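Long-range contacts in endonuclease IV (PDB 3AAM), which repairs DNA by cleaving the phosphodiester backbone at apurinic or apyrimidinic sites, leaving a 3'-hydroxyl group and a 5'-terminal sugar phosphate, and also has 3'-5' exonuclease activity: residues Pro2-Ile10 with Leu26-Lys36; Ile68-Glu79 with Val106-Val117. One frame throughout, in Å; residues are numbered along the deposited sequence.

Contact 1. Residues Pro2-Ile10 with Leu26-Lys36; sequences PRYGFHLSI and LGLTAFQIFAK
The first beta-alpha-beta unit of the TIM barrel is closed here, where strand 3-6 and its continuation through Leu8 run beside strand 31-34. Tyr4 and Thr29 begin the pairing: Thr29 N donates to Tyr4 O, while Thr29 OG1 takes the N-H of Tyr4 at 2.9 Å, a side chain standing in for a backbone carbonyl. That hydroxyl sits between the backbone N and the carbonyl carbon of its own residue (chi1 51°), and water 1 links it to Pro2 O. The extended Arg3 side chain passes across Thr29 at a slant, and its NH1 meets Thr29 O at 2.9 Å, on a lone pair and close to the guanidinium plane. Further along, Gln32 N bonds to Phe6 O, and Leu8 N to Gln32 O at 2.7 Å, bracketing the bridge between His7 and Gln32. Gly5 lies so close to the facing backbone that its CA is 3.1 Å from Ala30 O, in a CA-H...O contact. On the side facing helix 253-267, the CD2 methyl of Leu28 packs against Phe6 CD2. Leu8 CD1 meets Phe31 CB, the two side chains crossing at about a right angle. On the side of Gln32, whose NE2 is held by Glu248, the His7 ring turns an edge toward the face of Phe34 in an inclined edge-to-face pair, planes 51° apart, while Ile33 CA lies over a face of the imidazole. Gly27, the C-prime residue of a Schellman motif, ends helix 15-26. Beyond strand 3-6, water 2 donates to Leu8 O and accepts from Phe34 N, and Ile10 lays its CG2 methyl 3.7 Å from Ile33 CB.

Contact 2. Residues Ile68-Glu79 with Val106-Val117; sequences IHASYLVNLGAE and VVHPGSGRPERV. With PO4 (phosphate ion), chain C.
The His69 imidazole carries Val106 CG1 over one face, a CH-pi contact 4.0 Å from the ring centroid, and meets the phosphate at its edge, where NE2 donates to PO4 O2 at 2.9 Å. Its other nitrogen, ND1, bonds in the ring plane to a lone pair of Ala70 O, which fixes the rotation of the ring. His108 has water 3 over one face and presents an edge to the turn Ser71-Val74: NE2 donates to Val74 O at 2.6 Å, tilted 20° from the ring plane. The Arg116 guanidinium sends NE to Ala78 O at 2.9 Å, nearly in plane, with a weak bond from NH2 to the same oxygen; Trp83 adds a cation-pi contact and Glu119 a salt bridge. Arg113 has Arg116 CB over a face and Glu79 OE2 at its edge, NH2 reaching the syn lone pair of that oxygen in a salt bridge. Between these ends, Asn75 OD1 is gripped from opposite faces of its amide, by Ser111 N at 2.9 Å and by Gly77 N, the latter closing an Asx turn. Water 4 joins Val74 O, Leu76 N and His108 O. Val107 CG2 touches both Ala70 CB and Val74 CG1, a small apolar patch beside helix 82-100. Two parallel-strand bonds, Val106 N to Ile68 O and Ala70 N to Val106 O, start the pairing. Loops that run side by side from the C-terminal ends of neighbouring parallel strands are the active-site architecture of a TIM barrel, and here the side chain of His69 lies about 7 Å from the bound manganese ion.

Overall arrangement
From the N terminus, strand 3-6 leads through helix 15-26 to strand 31-34, where contact 1 closes the first loop. The chain then passes helix 48-60 and enters strand 66-69; after helix 82-100 it returns along strand 104-107, and contact 2 closes the second. The loops follow in series, neither nested nor crossed, their centres about 22 Å apart. They join at strands 31-34 and 66-69, neighbours in the barrel: Ile33 O and His69 N lie 2.8 Å apart, a probable hydrogen bond. Contact 1 thus ties the N-terminal strand into the wall, and contact 2 extends from the wall to the start of helix 114-128.

Contact 1. Residues Pro2-Ile10 with Leu26-Lys36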
loop_
_atom_site.group_PDB
_atom_site.type_symbol
_atom_site.label_atom_id
_atom_site.label_comp_id
_atom_site.label_asym_id
_atom_site.label_seq_id
_atom_site.Cartn_x
_atom_site.Cartn_y
_atom_site.Cartn_z
ATOM N N PRO A 2 2.590 -3.289 16.344
ATOM C CA PRO A 2 2.506 -2.967 14.904
ATOM C C PRO A 2 2.678 -1.476 14.634
ATOM O O PRO A 2 2.202 -0.633 15.396
ATOM C CB PRO A 2 1.142 -3.445 14.430
ATOM C CG PRO A 2 0.321 -3.322 15.716
ATOM C CD PRO A 2 1.288 -3.792 16.819
ATOM N N ARG A 3 3.361 -1.158 13.540
ATOM C CA ARG A 3 3.597 0.228 13.155
ATOM C C ARG A 3 2.397 0.758 12.379
ATOM O O ARG A 3 1.694 -0.004 11.705
ATOM C CB ARG A 3 4.879 0.326 12.325
ATOM C CG ARG A 3 6.140 0.086 13.156
ATOM C CD ARG A 3 7.397 0.019 12.307
ATOM N NE ARG A 3 8.600 -0.053 13.133
ATOM C CZ ARG A 3 9.163 0.993 13.734
ATOM N NH1 ARG A 3 8.642 2.207 13.600
ATOM N NH2 ARG A 3 10.247 0.821 14.484
ATOM N N TYR A 4 2.159 2.065 12.475
ATOM C CA TYR A 4 1.014 2.668 11.810
ATOM C C TYR A 4 1.328 4.042 11.233
ATOM O O TYR A 4 2.178 4.774 11.742
ATOM C CB TYR A 4 -0.144 2.785 12.808
ATOM C CG TYR A 4 0.178 3.688 13.976
ATOM C CD1 TYR A 4 -0.134 5.048 13.937
ATOM C CD2 TYR A 4 0.864 3.201 15.087
ATOM C CE1 TYR A 4 0.236 5.901 14.975
ATOM C CE2 TYR A 4 1.238 4.045 16.132
ATOM C CZ TYR A 4 0.921 5.395 16.067
ATOM O OH TYR A 4 1.307 6.235 17.089
ATOM N N GLY A 5 0.616 4.396 10.171
ATOM C CA GLY A 5 0.840 5.687 9.554
ATOM C C GLY A 5 -0.199 6.041 8.516
ATOM O O GLY A 5 -1.166 5.305 8.295
ATOM N N PHE A 6 0.021 7.183 7.873
ATOM C CA PHE A 6 -0.873 7.699 6.841
ATOM C C PHE A 6 -0.093 7.891 5.556
ATOM O O PHE A 6 1.121 7.682 5.500
ATOM C CB PHE A 6 -1.408 9.089 7.203
ATOM C CG PHE A 6 -2.122 9.170 8.515
ATOM C CD1 PHE A 6 -3.083 8.230 8.868
ATOM C CD2 PHE A 6 -1.881 10.242 9.373
ATOM C CE1 PHE A 6 -3.800 8.358 10.053
ATOM C CE2 PHE A 6 -2.592 10.381 10.559
ATOM C CZ PHE A 6 -3.551 9.442 10.902
ATOM N N HIS A 7 -0.815 8.314 4.526
ATOM C CA HIS A 7 -0.195 8.642 3.261
ATOM C C HIS A 7 0.048 10.140 3.386
ATOM O O HIS A 7 -0.893 10.917 3.595
ATOM C CB HIS A 7 -1.129 8.356 2.088
ATOM C CG HIS A 7 -0.464 8.520 0.761
ATOM N ND1 HIS A 7 -0.076 9.749 0.272
ATOM C CD2 HIS A 7 -0.057 7.606 -0.150
ATOM C CE1 HIS A 7 0.540 9.583 -0.884
ATOM N NE2 HIS A 7 0.565 8.293 -1.164
ATOM N N LEU A 8 1.313 10.534 3.282
ATOM C CA LEU A 8 1.715 11.931 3.422
ATOM C C LEU A 8 2.063 12.578 2.087
ATOM O O LEU A 8 2.493 11.903 1.151
ATOM C CB LEU A 8 2.923 12.018 4.360
ATOM C CG LEU A 8 2.784 11.298 5.706
ATOM C CD1 LEU A 8 4.112 11.353 6.454
ATOM C CD2 LEU A 8 1.670 11.936 6.523
ATOM N N SER A 9 1.896 13.896 2.026
ATOM C CA SER A 9 2.178 14.659 0.817
ATOM C C SER A 9 3.661 14.936 0.615
ATOM O O SER A 9 4.423 15.039 1.576
ATOM C CB SER A 9 1.426 15.991 0.860
ATOM O OG SER A 9 1.798 16.812 -0.231
ATOM N N ILE A 10 4.065 15.051 -0.646
ATOM C CA ILE A 10 5.453 15.352 -0.974
ATOM C C ILE A 10 5.515 16.650 -1.769
ATOM O O ILE A 10 6.576 17.041 -2.258
ATOM C CB ILE A 10 6.115 14.226 -1.802
ATOM C CG1 ILE A 10 5.385 14.040 -3.134
ATOM C CG2 ILE A 10 6.103 12.928 -1.011
ATOM C CD1 ILE A 10 6.135 13.156 -4.117
ATOM N N LEU A 26 3.745 14.167 13.615
ATOM C CA LEU A 26 2.482 13.522 13.959
ATOM C C LEU A 26 2.670 12.364 14.929
ATOM O O LEU A 26 1.721 11.942 15.587
ATOM C CB LEU A 26 1.797 12.998 12.696
ATOM C CG LEU A 26 1.198 14.026 11.740
ATOM C CD1 LEU A 26 0.720 13.327 10.473
ATOM C CD2 LEU A 26 0.044 14.743 12.437
ATOM N N GLY A 27 3.891 11.847 15.010
ATOM C CA GLY A 27 4.154 10.727 15.893
ATOM C C GLY A 27 3.827 9.394 15.238
ATOM O O GLY A 27 3.512 8.423 15.922
ATOM N N LEU A 28 3.890 9.346 13.912
ATOM C CA LEU A 28 3.609 8.105 13.188
ATOM C C LEU A 28 4.791 7.154 13.336
ATOM O O LEU A 28 5.905 7.583 13.632
ATOM C CB LEU A 28 3.410 8.379 11.694
ATOM C CG LEU A 28 2.401 9.438 11.267
ATOM C CD1 LEU A 28 2.320 9.464 9.750
ATOM C CD2 LEU A 28 1.038 9.129 11.862
ATOM N N THR A 29 4.553 5.859 13.133
ATOM C CA THR A 29 5.647 4.900 13.219
ATOM C C THR A 29 5.888 4.216 11.877
ATOM O O THR A 29 6.612 3.225 11.779
ATOM C CB THR A 29 5.421 3.858 14.342
ATOM O OG1 THR A 29 4.122 3.270 14.223
ATOM C CG2 THR A 29 5.539 4.536 15.708
ATOM N N ALA A 30 5.286 4.792 10.840
ATOM C CA ALA A 30 5.419 4.326 9.466
ATOM C C ALA A 30 4.711 5.348 8.594
ATOM O O ALA A 30 3.865 6.096 9.083
ATOM C CB ALA A 30 4.770 2.955 9.300
ATOM N N PHE A 31 5.062 5.404 7.314
ATOM C CA PHE A 31 4.393 6.336 6.413
ATOM C C PHE A 31 4.480 5.911 4.955
ATOM O O PHE A 31 5.270 5.040 4.586
ATOM C CB PHE A 31 4.921 7.774 6.602
ATOM C CG PHE A 31 6.317 8.000 6.092
ATOM C CD1 PHE A 31 6.538 8.439 4.787
ATOM C CD2 PHE A 31 7.413 7.792 6.920
ATOM C CE1 PHE A 31 7.838 8.668 4.318
ATOM C CE2 PHE A 31 8.708 8.017 6.461
ATOM C CZ PHE A 31 8.922 8.455 5.160
ATOM N N GLN A 32 3.637 6.527 4.138
ATOM C CA GLN A 32 3.564 6.227 2.718
ATOM C C GLN A 32 3.508 7.526 1.928
ATOM O O GLN A 32 2.938 8.507 2.386
ATOM C CB GLN A 32 2.308 5.389 2.455
ATOM C CG GLN A 32 2.030 5.072 1.000
ATOM C CD GLN A 32 0.855 4.130 0.841
ATOM O OE1 GLN A 32 0.978 2.926 1.058
ATOM N NE2 GLN A 32 -0.301 4.681 0.482
ATOM N N ILE A 33 4.106 7.512 0.742
ATOM C CA ILE A 33 4.127 8.671 -0.141
ATOM C C ILE A 33 4.057 8.203 -1.588
ATOM O O ILE A 33 4.155 7.007 -1.869
ATOM C CB ILE A 33 5.442 9.464 -0.009
ATOM C CG1 ILE A 33 6.632 8.533 -0.273
ATOM C CG2 ILE A 33 5.556 10.095 1.374
ATOM C CD1 ILE A 33 7.968 9.259 -0.417
ATOM N N PHE A 34 3.863 9.153 -2.497
ATOM C CA PHE A 34 3.864 8.861 -3.925
ATOM C C PHE A 34 5.273 9.272 -4.336
ATOM O O PHE A 34 5.958 9.957 -3.574
ATOM C CB PHE A 34 2.862 9.733 -4.689
ATOM C CG PHE A 34 1.423 9.356 -4.481
ATOM C CD1 PHE A 34 0.978 8.066 -4.745
ATOM C CD2 PHE A 34 0.500 10.310 -4.059
ATOM C CE1 PHE A 34 -0.367 7.728 -4.593
ATOM C CE2 PHE A 34 -0.850 9.984 -3.904
ATOM C CZ PHE A 34 -1.282 8.690 -4.171
ATOM N N ALA A 35 5.709 8.857 -5.522
ATOM C CA ALA A 35 7.034 9.228 -6.017
ATOM C C ALA A 35 6.908 10.416 -6.971
ATOM O O ALA A 35 7.907 10.977 -7.426
ATOM C CB ALA A 35 7.686 8.044 -6.721
ATOM N N LYS A 36 5.664 10.774 -7.273
ATOM C CA LYS A 36 5.333 11.906 -8.135
ATOM C C LYS A 36 3.824 12.093 -8.071
ATOM O O LYS A 36 3.114 11.225 -7.562
ATOM C CB LYS A 36 5.773 11.662 -9.586
ATOM C CG LYS A 36 5.005 10.584 -10.336
ATOM C CD LYS A 36 5.652 9.230 -10.181
ATOM C CE LYS A 36 5.136 8.252 -11.225
ATOM N NZ LYS A 36 5.930 6.993 -11.214
HETATM O O HOH W 1 4.026 1.600 16.557
HETATM O O HOH W 2 2.685 11.594 -1.513
#

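Contact 2. Residues Ile68-Glu79 with Val106-Val117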
loop_
_atom_site.group_PDB
_atom_site.type_symbol
_atom_site.label_atom_id
_atom_site.label_comp_id
_atom_site.label_asym_id
_atom_site.label_seq_id
_atom_site.Cartn_x
_atom_site.Cartn_y
_atom_site.Cartn_z
ATOM N N ILE A 68 6.189 3.463 -0.952
ATOM C CA ILE A 68 5.881 4.344 -2.066
ATOM C C ILE A 68 4.708 3.703 -2.800
ATOM O O ILE A 68 4.757 2.524 -3.155
ATOM C CB ILE A 68 7.085 4.516 -3.026
ATOM C CG1 ILE A 68 8.040 5.564 -2.445
ATOM C CG2 ILE A 68 6.603 4.922 -4.417
ATOM C CD1 ILE A 68 9.302 5.796 -3.255
ATOM N N HIS A 69 3.641 4.474 -2.991
ATOM C CA HIS A 69 2.458 3.982 -3.681
ATOM C C HIS A 69 2.516 4.416 -5.143
ATOM O O HIS A 69 2.821 5.572 -5.437
ATOM C CB HIS A 69 1.188 4.558 -3.036
ATOM C CG HIS A 69 -0.051 3.762 -3.310
ATOM N ND1 HIS A 69 -0.488 3.470 -4.584
ATOM C CD2 HIS A 69 -0.939 3.181 -2.467
ATOM C CE1 HIS A 69 -1.589 2.742 -4.514
ATOM N NE2 HIS A 69 -1.884 2.554 -3.242
ATOM N N ALA A 70 2.246 3.488 -6.054
ATOM C CA ALA A 70 2.227 3.801 -7.480
ATOM C C ALA A 70 0.922 4.545 -7.750
ATOM O O ALA A 70 -0.028 4.447 -6.975
ATOM C CB ALA A 70 2.278 2.513 -8.302
ATOM N N SER A 71 0.864 5.289 -8.848
ATOM C CA SER A 71 -0.354 6.022 -9.167
ATOM C C SER A 71 -1.482 5.093 -9.581
ATOM O O SER A 71 -1.245 3.974 -10.032
ATOM C CB SER A 71 -0.105 7.014 -10.298
ATOM O OG SER A 71 -1.338 7.547 -10.753
ATOM N N TYR A 72 -2.714 5.569 -9.431
ATOM C CA TYR A 72 -3.883 4.797 -9.814
ATOM C C TYR A 72 -3.890 4.677 -11.337
ATOM O O TYR A 72 -4.579 3.830 -11.903
ATOM C CB TYR A 72 -5.154 5.507 -9.336
ATOM C CG TYR A 72 -5.334 6.890 -9.925
ATOM C CD1 TYR A 72 -5.919 7.070 -11.179
ATOM C CD2 TYR A 72 -4.896 8.021 -9.237
ATOM C CE1 TYR A 72 -6.062 8.342 -11.731
ATOM C CE2 TYR A 72 -5.032 9.294 -9.779
ATOM C CZ TYR A 72 -5.616 9.449 -11.027
ATOM O OH TYR A 72 -5.757 10.710 -11.563
ATOM N N LEU A 73 -3.110 5.536 -11.990
ATOM C CA LEU A 73 -3.016 5.543 -13.444
ATOM C C LEU A 73 -2.408 4.257 -13.974
ATOM O O LEU A 73 -2.695 3.837 -15.092
ATOM C CB LEU A 73 -2.158 6.721 -13.921
ATOM C CG LEU A 73 -2.747 8.118 -13.744
ATOM C CD1 LEU A 73 -1.740 9.153 -14.228
ATOM C CD2 LEU A 73 -4.055 8.224 -14.518
ATOM N N VAL A 74 -1.560 3.636 -13.168
ATOM C CA VAL A 74 -0.902 2.409 -13.587
ATOM C C VAL A 74 -1.876 1.250 -13.758
ATOM O O VAL A 74 -2.613 0.903 -12.837
ATOM C CB VAL A 74 0.192 2.001 -12.575
ATOM C CG1 VAL A 74 0.851 0.703 -13.015
ATOM C CG2 VAL A 74 1.227 3.105 -12.466
ATOM N N ASN A 75 -1.895 0.669 -14.953
ATOM C CA ASN A 75 -2.751 -0.480 -15.226
ATOM C C ASN A 75 -1.922 -1.551 -15.924
ATOM O O ASN A 75 -1.802 -1.568 -17.150
ATOM C CB ASN A 75 -3.945 -0.097 -16.102
ATOM C CG ASN A 75 -4.872 -1.276 -16.355
ATOM O OD1 ASN A 75 -4.649 -2.375 -15.843
ATOM N ND2 ASN A 75 -5.916 -1.053 -17.145
ATOM N N LEU A 76 -1.351 -2.446 -15.129
ATOM C CA LEU A 76 -0.516 -3.516 -15.653
ATOM C C LEU A 76 -1.294 -4.563 -16.443
ATOM O O LEU A 76 -0.696 -5.464 -17.025
ATOM C CB LEU A 76 0.234 -4.192 -14.504
ATOM C CG LEU A 76 1.101 -3.262 -13.649
ATOM C CD1 LEU A 76 1.615 -4.039 -12.443
ATOM C CD2 LEU A 76 2.255 -2.696 -14.473
ATOM N N GLY A 77 -2.618 -4.434 -16.472
ATOM C CA GLY A 77 -3.429 -5.385 -17.214
ATOM C C GLY A 77 -3.861 -4.867 -18.575
ATOM O O GLY A 77 -4.491 -5.587 -19.350
ATOM N N ALA A 78 -3.510 -3.622 -18.881
ATOM C CA ALA A 78 -3.890 -3.017 -20.152
ATOM C C ALA A 78 -3.312 -3.754 -21.349
ATOM O O ALA A 78 -2.156 -4.173 -21.336
ATOM C CB ALA A 78 -3.449 -1.556 -20.190
ATOM N N GLU A 79 -4.131 -3.912 -22.384
ATOM C CA GLU A 79 -3.694 -4.568 -23.609
ATOM C C GLU A 79 -3.069 -3.528 -24.538
ATOM O O GLU A 79 -2.142 -3.835 -25.286
ATOM C CB GLU A 79 -4.878 -5.242 -24.309
ATOM C CG GLU A 79 -5.321 -6.553 -23.667
ATOM C CD GLU A 79 -4.228 -7.611 -23.683
ATOM O OE1 GLU A 79 -3.675 -7.880 -24.771
ATOM O OE2 GLU A 79 -3.921 -8.179 -22.613
ATOM N N VAL A 106 4.090 -0.202 -3.595
ATOM C CA VAL A 106 2.834 -0.934 -3.709
ATOM C C VAL A 106 2.014 -0.429 -4.890
ATOM O O VAL A 106 1.945 0.775 -5.144
ATOM C CB VAL A 106 2.019 -0.823 -2.388
ATOM C CG1 VAL A 106 1.711 0.634 -2.079
ATOM C CG2 VAL A 106 0.746 -1.639 -2.486
ATOM N N VAL A 107 1.393 -1.359 -5.609
ATOM C CA VAL A 107 0.606 -1.021 -6.786
ATOM C C VAL A 107 -0.640 -1.881 -6.867
ATOM O O VAL A 107 -0.645 -3.010 -6.385
ATOM C CB VAL A 107 1.447 -1.255 -8.070
ATOM C CG1 VAL A 107 1.858 -2.715 -8.159
ATOM C CG2 VAL A 107 0.659 -0.842 -9.307
ATOM N N HIS A 108 -1.710 -1.348 -7.451
ATOM C CA HIS A 108 -2.897 -2.170 -7.610
ATOM C C HIS A 108 -2.631 -2.979 -8.886
ATOM O O HIS A 108 -1.930 -2.518 -9.785
ATOM C CB HIS A 108 -4.183 -1.317 -7.687
ATOM C CG HIS A 108 -4.214 -0.312 -8.798
ATOM N ND1 HIS A 108 -5.279 0.546 -8.981
ATOM C CD2 HIS A 108 -3.327 -0.022 -9.779
ATOM C CE1 HIS A 108 -5.047 1.319 -10.028
ATOM N NE2 HIS A 108 -3.869 0.993 -10.531
ATOM N N PRO A 109 -3.147 -4.215 -8.959
ATOM C CA PRO A 109 -2.956 -5.098 -10.116
ATOM C C PRO A 109 -3.385 -4.551 -11.468
ATOM O O PRO A 109 -2.698 -4.754 -12.472
ATOM C CB PRO A 109 -3.753 -6.344 -9.736
ATOM C CG PRO A 109 -3.676 -6.356 -8.258
ATOM C CD PRO A 109 -3.890 -4.911 -7.896
ATOM N N GLY A 110 -4.519 -3.861 -11.492
ATOM C CA GLY A 110 -5.034 -3.329 -12.739
ATOM C C GLY A 110 -6.197 -4.185 -13.210
ATOM O O GLY A 110 -6.751 -4.966 -12.431
ATOM N N SER A 111 -6.566 -4.049 -14.477
ATOM C CA SER A 111 -7.678 -4.813 -15.030
ATOM C C SER A 111 -7.311 -5.483 -16.346
ATOM O O SER A 111 -6.679 -4.874 -17.210
ATOM C CB SER A 111 -8.890 -3.901 -15.234
ATOM O OG SER A 111 -8.562 -2.782 -16.039
ATOM N N GLY A 112 -7.725 -6.738 -16.489
ATOM C CA GLY A 112 -7.435 -7.497 -17.693
ATOM C C GLY A 112 -7.041 -8.926 -17.361
ATOM O O GLY A 112 -7.473 -9.476 -16.348
ATOM N N ARG A 113 -6.228 -9.534 -18.217
ATOM C CA ARG A 113 -5.770 -10.899 -17.992
ATOM C C ARG A 113 -4.753 -10.921 -16.853
ATOM O O ARG A 113 -3.830 -10.107 -16.829
ATOM C CB ARG A 113 -5.097 -11.452 -19.251
ATOM C CG ARG A 113 -6.003 -11.559 -20.465
ATOM C CD ARG A 113 -5.258 -12.119 -21.677
ATOM N NE ARG A 113 -4.261 -11.191 -22.210
ATOM C CZ ARG A 113 -2.947 -11.314 -22.046
ATOM N NH1 ARG A 113 -2.450 -12.334 -21.359
ATOM N NH2 ARG A 113 -2.125 -10.416 -22.573
ATOM N N PRO A 114 -4.910 -11.846 -15.891
ATOM C CA PRO A 114 -3.943 -11.892 -14.793
ATOM C C PRO A 114 -2.523 -12.093 -15.325
ATOM O O PRO A 114 -1.562 -11.555 -14.776
ATOM C CB PRO A 114 -4.424 -13.075 -13.961
ATOM C CG PRO A 114 -5.915 -13.006 -14.135
ATOM C CD PRO A 114 -6.049 -12.747 -15.627
ATOM N N GLU A 115 -2.402 -12.861 -16.405
ATOM C CA GLU A 115 -1.098 -13.124 -17.009
ATOM C C GLU A 115 -0.431 -11.842 -17.505
ATOM O O GLU A 115 0.792 -11.709 -17.455
ATOM C CB GLU A 115 -1.231 -14.116 -18.173
ATOM C CG GLU A 115 -1.696 -15.503 -17.761
ATOM C CD GLU A 115 -3.206 -15.660 -17.757
ATOM O OE1 GLU A 115 -3.926 -14.638 -17.722
ATOM O OE2 GLU A 115 -3.676 -16.818 -17.776
ATOM N N ARG A 116 -1.237 -10.900 -17.986
ATOM C CA ARG A 116 -0.718 -9.628 -18.479
ATOM C C ARG A 116 -0.184 -8.801 -17.308
ATOM O O ARG A 116 0.828 -8.112 -17.430
ATOM C CB ARG A 116 -1.830 -8.868 -19.207
ATOM C CG ARG A 116 -1.437 -7.512 -19.777
ATOM C CD ARG A 116 -0.340 -7.613 -20.827
ATOM N NE ARG A 116 -0.347 -6.438 -21.697
ATOM C CZ ARG A 116 0.551 -6.197 -22.646
ATOM N NH1 ARG A 116 1.549 -7.048 -22.860
ATOM N NH2 ARG A 116 0.445 -5.105 -23.388
ATOM N N VAL A 117 -0.868 -8.881 -16.171
ATOM C CA VAL A 117 -0.456 -8.150 -14.979
ATOM C C VAL A 117 0.896 -8.666 -14.490
ATOM O O VAL A 117 1.796 -7.880 -14.191
ATOM C CB VAL A 117 -1.507 -8.290 -13.851
ATOM C CG1 VAL A 117 -0.976 -7.697 -12.563
ATOM C CG2 VAL A 117 -2.792 -7.581 -14.251
HETATM P P PO4 C . -5.461 2.041 -3.484
HETATM O O1 PO4 C . -5.508 3.573 -3.842
HETATM O O2 PO4 C . -4.502 1.819 -2.251
HETATM O O3 PO4 C . -6.895 1.552 -3.127
HETATM O O4 PO4 C . -4.931 1.232 -4.730
HETATM O O HOH W 3 -1.503 1.632 -7.812
HETATM O O HOH W 4 -1.947 -1.766 -12.392
HETATM O O HOH W 5 -5.283 -7.930 -20.333
#